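Local coordinates for protein prephenate dehydrogenase (Aquifex aeolicus, PDB 2G5C) that binds NAD and probably catalyses the oxidative decarboxylation of prephenate to 3-(4-hydroxyphenyl)pyruvate in tyrosine biosynthesis, at residues L252-E257 with E264-E269; A193-L198 with G214-F219; P187-F192 with K243-F248. All coordinates share one frame; numbering follows the deposited sequence.

Overall arrangement
All three interactions lie in the helical dimerization region, away from the NAD-binding Rossmann sheet. Interaction 3 pairs helix 173-201 with helix 238-260. Interaction 2, its centre about 13 Å away, lies farther along helix 173-201 and brings in the loop before helix 227-236; both of its segments fall between those of interaction 3 in sequence. The two touch where Phe219 packs on Val190 and Ala191. Interaction 1 comes last along the chain, about 19 Å from interaction 3 and 21 Å from interaction 2 between centres, and joins helix 238-260 to helix 264-279. Residues of all three contacts also pack against the second subunit, so the same helices build the subunit fold and the dimer interface.

Interaction 1: residues L252-E257 with E264-E269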
loop_
_atom_site.group_PDB
_atom_site.type_symbol
_atom_site.label_atom_id
_atom_site.label_comp_id
_atom_site.label_asym_id
_atom_site.label_seq_id
_atom_site.Cartn_x
_atom_site.Cartn_y
_atom_site.Cartn_z
ATOM N N LEU A 252 -1.175 -12.479 -11.063
ATOM C CA LEU A 252 -1.397 -11.293 -11.879
ATOM C C LEU A 252 -1.705 -11.668 -13.334
ATOM O O LEU A 252 -2.534 -11.035 -13.983
ATOM C CB LEU A 252 -0.172 -10.369 -11.811
ATOM C CG LEU A 252 -0.195 -9.088 -12.664
ATOM C CD1 LEU A 252 -1.446 -8.277 -12.338
ATOM C CD2 LEU A 252 1.077 -8.249 -12.414
ATOM N N ASN A 253 -1.044 -12.702 -13.847
ATOM C CA ASN A 253 -1.296 -13.105 -15.221
ATOM C C ASN A 253 -2.661 -13.765 -15.373
ATOM O O ASN A 253 -3.292 -13.664 -16.429
ATOM C CB ASN A 253 -0.183 -14.024 -15.726
ATOM C CG ASN A 253 1.103 -13.274 -15.975
ATOM O OD1 ASN A 253 1.080 -12.147 -16.461
ATOM N ND2 ASN A 253 2.231 -13.894 -15.658
ATOM N N HIS A 254 -3.117 -14.431 -14.317
ATOM C CA HIS A 254 -4.429 -15.066 -14.333
ATOM C C HIS A 254 -5.439 -13.925 -14.424
ATOM O O HIS A 254 -6.395 -13.983 -15.194
ATOM C CB HIS A 254 -4.630 -15.888 -13.054
ATOM C CG HIS A 254 -5.983 -16.519 -12.940
ATOM N ND1 HIS A 254 -7.098 -15.821 -12.527
ATOM C CD2 HIS A 254 -6.404 -17.780 -13.200
ATOM C CE1 HIS A 254 -8.148 -16.624 -12.537
ATOM N NE2 HIS A 254 -7.754 -17.818 -12.942
ATOM N N LEU A 255 -5.208 -12.872 -13.646
ATOM C CA LEU A 255 -6.087 -11.706 -13.671
ATOM C C LEU A 255 -6.052 -11.065 -15.066
ATOM O O LEU A 255 -7.098 -10.782 -15.666
ATOM C CB LEU A 255 -5.641 -10.688 -12.611
ATOM C CG LEU A 255 -6.459 -9.391 -12.522
ATOM C CD1 LEU A 255 -7.926 -9.723 -12.300
ATOM C CD2 LEU A 255 -5.929 -8.529 -11.382
ATOM N N LYS A 256 -4.845 -10.840 -15.582
ATOM C CA LYS A 256 -4.673 -10.242 -16.899
ATOM C C LYS A 256 -5.473 -10.992 -17.957
ATOM O O LYS A 256 -6.164 -10.384 -18.773
ATOM C CB LYS A 256 -3.195 -10.242 -17.294
ATOM C CG LYS A 256 -2.922 -9.670 -18.678
ATOM C CD LYS A 256 -1.437 -9.735 -19.016
ATOM C CE LYS A 256 -0.931 -11.166 -19.070
ATOM N NZ LYS A 256 0.552 -11.207 -19.256
ATOM N N GLU A 257 -5.370 -12.318 -17.937
ATOM C CA GLU A 257 -6.080 -13.152 -18.895
ATOM C C GLU A 257 -7.589 -12.999 -18.801
ATOM O O GLU A 257 -8.272 -12.979 -19.823
ATOM C CB GLU A 257 -5.683 -14.625 -18.718
ATOM C CG GLU A 257 -4.263 -14.910 -19.191
ATOM C CD GLU A 257 -3.993 -14.316 -20.565
ATOM O OE1 GLU A 257 -4.746 -14.633 -21.512
ATOM O OE2 GLU A 257 -3.031 -13.527 -20.700
ATOM N N GLU A 264 -16.297 -11.582 -17.992
ATOM C CA GLU A 264 -17.018 -10.735 -17.043
ATOM C C GLU A 264 -17.410 -11.370 -15.714
ATOM O O GLU A 264 -17.182 -10.771 -14.664
ATOM C CB GLU A 264 -18.243 -10.107 -17.730
ATOM C CG GLU A 264 -19.254 -11.091 -18.289
ATOM C CD GLU A 264 -20.420 -11.337 -17.347
ATOM O OE1 GLU A 264 -20.502 -10.650 -16.306
ATOM O OE2 GLU A 264 -21.263 -12.209 -17.656
ATOM N N GLU A 265 -17.976 -12.573 -15.744
ATOM C CA GLU A 265 -18.386 -13.240 -14.510
ATOM C C GLU A 265 -17.207 -13.811 -13.729
ATOM O O GLU A 265 -17.165 -13.710 -12.502
ATOM C CB GLU A 265 -19.390 -14.357 -14.819
ATOM C CG GLU A 265 -19.681 -15.309 -13.656
ATOM C CD GLU A 265 -20.324 -14.626 -12.458
ATOM O OE1 GLU A 265 -20.932 -13.550 -12.628
ATOM O OE2 GLU A 265 -20.230 -15.180 -11.342
ATOM N N GLU A 266 -16.243 -14.408 -14.427
ATOM C CA GLU A 266 -15.101 -14.973 -13.733
ATOM C C GLU A 266 -14.258 -13.866 -13.102
ATOM O O GLU A 266 -13.650 -14.066 -12.049
ATOM C CB GLU A 266 -14.231 -15.811 -14.677
ATOM C CG GLU A 266 -13.315 -16.774 -13.916
ATOM C CD GLU A 266 -12.549 -17.718 -14.826
ATOM O OE1 GLU A 266 -12.954 -17.876 -15.989
ATOM O OE2 GLU A 266 -11.546 -18.307 -14.370
ATOM N N LEU A 267 -14.228 -12.703 -13.745
ATOM C CA LEU A 267 -13.453 -11.584 -13.219
ATOM C C LEU A 267 -14.066 -11.116 -11.902
ATOM O O LEU A 267 -13.353 -10.919 -10.914
ATOM C CB LEU A 267 -13.411 -10.430 -14.229
ATOM C CG LEU A 267 -12.545 -9.211 -13.877
ATOM C CD1 LEU A 267 -11.179 -9.656 -13.393
ATOM C CD2 LEU A 267 -12.406 -8.301 -15.092
ATOM N N VAL A 268 -15.386 -10.946 -11.880
ATOM C CA VAL A 268 -16.032 -10.511 -10.651
ATOM C C VAL A 268 -15.805 -11.536 -9.536
ATOM O O VAL A 268 -15.578 -11.161 -8.390
ATOM C CB VAL A 268 -17.555 -10.240 -10.847
ATOM C CG1 VAL A 268 -18.295 -11.515 -11.239
ATOM C CG2 VAL A 268 -18.141 -9.668 -9.558
ATOM N N GLU A 269 -15.833 -12.825 -9.866
ATOM C CA GLU A 269 -15.616 -13.842 -8.843
ATOM C C GLU A 269 -14.193 -13.790 -8.293
ATOM O O GLU A 269 -13.967 -14.030 -7.108
ATOM C CB GLU A 269 -15.880 -15.239 -9.398
ATOM C CG GLU A 269 -17.285 -15.465 -9.897
ATOM C CD GLU A 269 -17.439 -16.829 -10.529
ATOM O OE1 GLU A 269 -16.593 -17.187 -11.377
ATOM O OE2 GLU A 269 -18.400 -17.543 -10.182
#
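Within residues 252-257 and 264-269 of this helical hairpin, Leu255 CA and Leu267 CA come nearest, 7.4 Å apart, where the end of helix 238-260 and the start of helix 264-279 run roughly antiparallel. Both arms fall within a predicted coiled coil, and the chain reverses in the few residues between them. The contact is small and made by two pairs of side chains, one apolar and one polar.

In the apolar pair each leucine starts off to the flank of its helix and reaches the other through a single methyl. With CG opposite the backbone nitrogen in both (chi1 179° in Leu255), the two CD1 methyls meet tip to tip, Leu255 CD1 lying 3.4 Å from Leu267 CD1. That is tighter than ordinary van der Waals contact. Leu267 also packs on Ile259, near the end of the first arm, while Ala189 and Arg231 of the second subunit press on Leu255 and Leu267 respectively, so the leucine pair is buried by the dimer as well as by the hairpin.

The polar pair is more exposed. The imidazole of His254 meets the ring of Tyr270, the planes nearly parallel, and the Glu266 side chain comes across it at about a right angle. The carboxylate is already engaged, since Glu266 OE1 forms a salt bridge with Arg261 in the turn. The other oxygen, Glu266 OE2, approaches the imidazole obliquely and stops 4.1 Å from His254 NE2, with the carboxylate and ring planes 68° apart.

Interaction 2: residues A193-L198 with G214-F219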
loop_
_atom_site.group_PDB
_atom_site.type_symbol
_atom_site.label_atom_id
_atom_site.label_comp_id
_atom_site.label_asym_id
_atom_site.label_seq_id
_atom_site.Cartn_x
_atom_site.Cartn_y
_atom_site.Cartn_z
ATOM N N ALA A 193 9.102 -2.080 -8.131
ATOM C CA ALA A 193 8.794 -2.270 -9.544
ATOM C C ALA A 193 7.745 -1.272 -10.040
ATOM O O ALA A 193 7.821 -0.802 -11.168
ATOM C CB ALA A 193 8.316 -3.697 -9.794
ATOM N N LEU A 194 6.756 -0.973 -9.201
ATOM C CA LEU A 194 5.709 -0.010 -9.554
ATOM C C LEU A 194 6.342 1.361 -9.810
ATOM O O LEU A 194 5.957 2.072 -10.743
ATOM C CB LEU A 194 4.689 0.136 -8.413
ATOM C CG LEU A 194 3.256 -0.378 -8.553
ATOM C CD1 LEU A 194 2.688 0.024 -9.911
ATOM C CD2 LEU A 194 3.232 -1.883 -8.376
ATOM N N VAL A 195 7.292 1.733 -8.954
ATOM C CA VAL A 195 7.989 3.008 -9.091
ATOM C C VAL A 195 8.749 3.005 -10.414
ATOM O O VAL A 195 8.686 3.971 -11.169
ATOM C CB VAL A 195 8.983 3.248 -7.920
ATOM C CG1 VAL A 195 9.831 4.495 -8.194
ATOM C CG2 VAL A 195 8.215 3.422 -6.608
ATOM N N ASP A 196 9.451 1.913 -10.708
ATOM C CA ASP A 196 10.195 1.844 -11.960
ATOM C C ASP A 196 9.227 2.002 -13.126
ATOM O O ASP A 196 9.531 2.669 -14.122
ATOM C CB ASP A 196 10.933 0.509 -12.079
ATOM C CG ASP A 196 11.840 0.457 -13.288
ATOM O OD1 ASP A 196 12.875 1.163 -13.277
ATOM O OD2 ASP A 196 11.515 -0.276 -14.250
ATOM N N THR A 197 8.048 1.403 -12.990
ATOM C CA THR A 197 7.025 1.458 -14.031
ATOM C C THR A 197 6.550 2.882 -14.316
ATOM O O THR A 197 6.440 3.285 -15.475
ATOM C CB THR A 197 5.786 0.605 -13.653
ATOM O OG1 THR A 197 6.188 -0.741 -13.380
ATOM C CG2 THR A 197 4.783 0.592 -14.795
ATOM N N LEU A 198 6.249 3.636 -13.261
ATOM C CA LEU A 198 5.794 5.009 -13.435
ATOM C C LEU A 198 6.894 5.831 -14.089
ATOM O O LEU A 198 6.614 6.721 -14.887
ATOM C CB LEU A 198 5.387 5.618 -12.089
ATOM C CG LEU A 198 3.907 5.455 -11.703
ATOM C CD1 LEU A 198 3.446 4.021 -11.904
ATOM C CD2 LEU A 198 3.723 5.870 -10.257
ATOM N N GLY A 214 -4.982 7.885 -6.990
ATOM C CA GLY A 214 -5.760 6.824 -7.598
ATOM C C GLY A 214 -5.485 5.443 -7.036
ATOM O O GLY A 214 -5.963 4.449 -7.579
ATOM N N GLY A 215 -4.713 5.373 -5.956
ATOM C CA GLY A 215 -4.404 4.088 -5.353
ATOM C C GLY A 215 -2.913 3.847 -5.253
ATOM O O GLY A 215 -2.460 2.936 -4.555
ATOM N N PHE A 216 -2.143 4.669 -5.955
ATOM C CA PHE A 216 -0.697 4.534 -5.935
ATOM C C PHE A 216 -0.107 4.925 -4.583
ATOM O O PHE A 216 0.938 4.408 -4.194
ATOM C CB PHE A 216 -0.067 5.391 -7.033
ATOM C CG PHE A 216 1.431 5.427 -6.979
ATOM C CD1 PHE A 216 2.171 4.257 -7.135
ATOM C CD2 PHE A 216 2.100 6.621 -6.731
ATOM C CE1 PHE A 216 3.563 4.273 -7.039
ATOM C CE2 PHE A 216 3.492 6.649 -6.633
ATOM C CZ PHE A 216 4.225 5.471 -6.787
ATOM N N LYS A 217 -0.769 5.831 -3.865
ATOM C CA LYS A 217 -0.256 6.262 -2.567
ATOM C C LYS A 217 -0.057 5.072 -1.627
ATOM O O LYS A 217 0.846 5.085 -0.789
ATOM C CB LYS A 217 -1.186 7.302 -1.917
ATOM C CG LYS A 217 -2.572 6.801 -1.529
ATOM C CD LYS A 217 -3.482 6.610 -2.733
ATOM C CE LYS A 217 -4.875 6.186 -2.296
ATOM N NZ LYS A 217 -5.802 6.022 -3.449
ATOM N N ASP A 218 -0.890 4.044 -1.774
ATOM C CA ASP A 218 -0.764 2.850 -0.939
ATOM C C ASP A 218 0.663 2.316 -1.010
ATOM O O ASP A 218 1.183 1.792 -0.026
ATOM C CB ASP A 218 -1.729 1.747 -1.397
ATOM C CG ASP A 218 -3.154 1.966 -0.910
ATOM O OD1 ASP A 218 -3.963 1.014 -0.997
ATOM O OD2 ASP A 218 -3.470 3.081 -0.445
ATOM N N PHE A 219 1.286 2.458 -2.177
ATOM C CA PHE A 219 2.650 1.981 -2.403
ATOM C C PHE A 219 3.692 3.068 -2.168
ATOM O O PHE A 219 4.883 2.853 -2.400
ATOM C CB PHE A 219 2.787 1.449 -3.835
ATOM C CG PHE A 219 1.852 0.318 -4.148
ATOM C CD1 PHE A 219 2.193 -0.992 -3.829
ATOM C CD2 PHE A 219 0.608 0.567 -4.724
ATOM C CE1 PHE A 219 1.304 -2.039 -4.079
ATOM C CE2 PHE A 219 -0.285 -0.474 -4.974
ATOM C CZ PHE A 219 0.062 -1.776 -4.653
#
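Phe216 holds its CG anti to the backbone nitrogen (chi1 173°), which extends the ring toward helix 173-201, where Leu198 meets it from the opposite direction. The first torsion of Leu198, chi1 -91°, departs from the usual staggered value, and CD2 lies anti to CA, extended onto the ring. The result is a CH-pi contact: Leu198 CD2 sits 3.5 Å from the Phe216 ring centroid and 11° off the ring normal. The methyl is nearly centred, being 3.5 Å from Phe216 CZ and 4.0 Å from Phe216 CG. Val195 approaches differently, its CG2 lying near the ring plane at the edge, 4.5 Å from Phe216 CZ.

On the helical side, Thr197 OG1 donates to Ala193 O over 2.8 Å, from above the carbonyl plane. The backbone nitrogen of Thr197 reaches the same oxygen from the other face, so two bonds grip it. On the loop side, Gly215, whose backbone angles require glycine, precedes Phe216, and a short helix-like turn follows, in which Phe219 N bonds to Phe216 O at 2.8 Å.

The segment leading to helix 227-236 lies back against the last turns of helix 173-201, with Leu208 and Phe209 of the intervening loop packing on Leu198. Helix 238-260 of the second subunit adds Phe248, which packs on Leu194, and Ser251, which bonds to Asp196.

Interaction 3: residues P187-F192 with K243-F248; sequences PHAVAF and KAIEGF
Phe248 of helix 238-260 directs its side chain at helix 173-201, meeting Val190 there. Its CB points toward that helix without itself touching Val190, and CG continues opposite the backbone nitrogen (chi1 168°), laying the ring beneath one valine methyl. Val190 CG2 lies over the centre of the ring face, 4.0 Å from the Phe248 centroid and 13° off the normal, a CH-pi contact. The ring atoms nearest to Val190 CG2 are Phe248 CD2 at 4.1 Å, Phe248 CE2 at 3.9 Å and, at the tip, Phe248 CZ at 4.0 Å. CG2, the valine branch beside the backbone nitrogen and anti to the carbonyl carbon, is the one that meets the ring, and the two side chains cross at about a right angle.

One turn earlier on helix 238-260, Ile245 extends the apolar strip, its CD1 reaching Ala189 CB at 4.4 Å. Between the two segments Ala189 CA and Ile245 CA are the nearest pair, 8.0 Å apart.

The pair is buried from several directions. Leu186, one turn before Val190 on helix 173-201, also packs on Phe248, while Phe234 of helix 227-236 covers Ala189. Across the dimer, Val190 meets Val190 of the second subunit, and Thr197 of the second subunit packs on Phe248.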
loop_
_atom_site.group_PDB
_atom_site.type_symbol
_atom_site.label_atom_id
_atom_site.label_comp_id
_atom_site.label_asym_id
_atom_site.label_seq_id
_atom_site.Cartn_x
_atom_site.Cartn_y
_atom_site.Cartn_z
ATOM N N PRO A 187 5.889 -7.875 -1.386
ATOM C CA PRO A 187 5.179 -6.593 -1.424
ATOM C C PRO A 187 6.132 -5.426 -1.666
ATOM O O PRO A 187 5.801 -4.477 -2.376
ATOM C CB PRO A 187 4.522 -6.525 -0.047
ATOM C CG PRO A 187 4.223 -7.954 0.241
ATOM C CD PRO A 187 5.481 -8.661 -0.207
ATOM N N HIS A 188 7.321 -5.493 -1.073
ATOM C CA HIS A 188 8.296 -4.428 -1.271
ATOM C C HIS A 188 8.847 -4.480 -2.691
ATOM O O HIS A 188 8.948 -3.453 -3.360
ATOM C CB HIS A 188 9.428 -4.523 -0.231
ATOM C CG HIS A 188 9.071 -3.931 1.099
ATOM N ND1 HIS A 188 8.215 -4.548 1.987
ATOM C CD2 HIS A 188 9.416 -2.750 1.671
ATOM C CE1 HIS A 188 8.047 -3.776 3.047
ATOM N NE2 HIS A 188 8.764 -2.678 2.880
ATOM N N ALA A 189 9.186 -5.677 -3.163
ATOM C CA ALA A 189 9.697 -5.837 -4.522
ATOM C C ALA A 189 8.684 -5.267 -5.517
ATOM O O ALA A 189 9.043 -4.604 -6.496
ATOM C CB ALA A 189 9.942 -7.305 -4.815
ATOM N N VAL A 190 7.408 -5.533 -5.259
ATOM C CA VAL A 190 6.335 -5.045 -6.117
ATOM C C VAL A 190 6.289 -3.515 -6.154
ATOM O O VAL A 190 6.126 -2.918 -7.217
ATOM C CB VAL A 190 4.966 -5.608 -5.640
ATOM C CG1 VAL A 190 3.830 -4.769 -6.186
ATOM C CG2 VAL A 190 4.823 -7.046 -6.118
ATOM N N ALA A 191 6.442 -2.885 -4.993
ATOM C CA ALA A 191 6.417 -1.425 -4.909
ATOM C C ALA A 191 7.605 -0.820 -5.661
ATOM O O ALA A 191 7.461 0.172 -6.382
ATOM C CB ALA A 191 6.444 -0.985 -3.455
ATOM N N PHE A 192 8.784 -1.405 -5.481
ATOM C CA PHE A 192 9.968 -0.908 -6.187
ATOM C C PHE A 192 9.699 -0.975 -7.690
ATOM O O PHE A 192 10.022 -0.047 -8.434
ATOM C CB PHE A 192 11.197 -1.758 -5.845
ATOM C CG PHE A 192 11.741 -1.526 -4.462
ATOM C CD1 PHE A 192 12.172 -0.261 -4.070
ATOM C CD2 PHE A 192 11.847 -2.579 -3.553
ATOM C CE1 PHE A 192 12.707 -0.046 -2.785
ATOM C CE2 PHE A 192 12.378 -2.378 -2.269
ATOM C CZ PHE A 192 12.809 -1.108 -1.884
ATOM N N LYS A 243 10.754 -17.147 -5.766
ATOM C CA LYS A 243 9.548 -17.977 -5.781
ATOM C C LYS A 243 8.306 -17.113 -5.584
ATOM O O LYS A 243 7.288 -17.308 -6.257
ATOM C CB LYS A 243 9.589 -19.026 -4.667
ATOM C CG LYS A 243 10.615 -20.139 -4.851
ATOM C CD LYS A 243 10.561 -21.110 -3.669
ATOM C CE LYS A 243 11.508 -22.286 -3.856
ATOM N NZ LYS A 243 11.384 -23.278 -2.750
ATOM N N ALA A 244 8.397 -16.170 -4.649
ATOM C CA ALA A 244 7.294 -15.263 -4.341
ATOM C C ALA A 244 6.919 -14.414 -5.551
ATOM O O ALA A 244 5.736 -14.263 -5.867
ATOM C CB ALA A 244 7.668 -14.373 -3.157
ATOM N N ILE A 245 7.921 -13.862 -6.233
ATOM C CA ILE A 245 7.673 -13.054 -7.421
ATOM C C ILE A 245 7.024 -13.901 -8.513
ATOM O O ILE A 245 6.133 -13.436 -9.212
ATOM C CB ILE A 245 8.979 -12.437 -7.979
ATOM C CG1 ILE A 245 9.494 -11.363 -7.020
ATOM C CG2 ILE A 245 8.731 -11.841 -9.364
ATOM C CD1 ILE A 245 10.809 -10.721 -7.460
ATOM N N GLU A 246 7.474 -15.144 -8.653
ATOM C CA GLU A 246 6.914 -16.041 -9.662
ATOM C C GLU A 246 5.483 -16.401 -9.284
ATOM O O GLU A 246 4.612 -16.513 -10.149
ATOM C CB GLU A 246 7.765 -17.312 -9.788
ATOM C CG GLU A 246 9.190 -17.055 -10.256
ATOM C CD GLU A 246 9.261 -16.497 -11.669
ATOM O OE1 GLU A 246 8.530 -15.529 -11.968
ATOM O OE2 GLU A 246 10.055 -17.019 -12.484
ATOM N N GLY A 247 5.246 -16.574 -7.989
ATOM C CA GLY A 247 3.909 -16.896 -7.526
ATOM C C GLY A 247 2.990 -15.724 -7.815
ATOM O O GLY A 247 1.861 -15.894 -8.290
ATOM N N PHE A 248 3.494 -14.525 -7.535
ATOM C CA PHE A 248 2.752 -13.293 -7.756
ATOM C C PHE A 248 2.426 -13.093 -9.238
ATOM O O PHE A 248 1.304 -12.721 -9.590
ATOM C CB PHE A 248 3.566 -12.091 -7.244
ATOM C CG PHE A 248 3.012 -10.759 -7.677
ATOM C CD1 PHE A 248 1.856 -10.248 -7.097
ATOM C CD2 PHE A 248 3.620 -10.042 -8.704
ATOM C CE1 PHE A 248 1.307 -9.035 -7.536
ATOM C CE2 PHE A 248 3.086 -8.827 -9.155
ATOM C CZ PHE A 248 1.924 -8.322 -8.570
#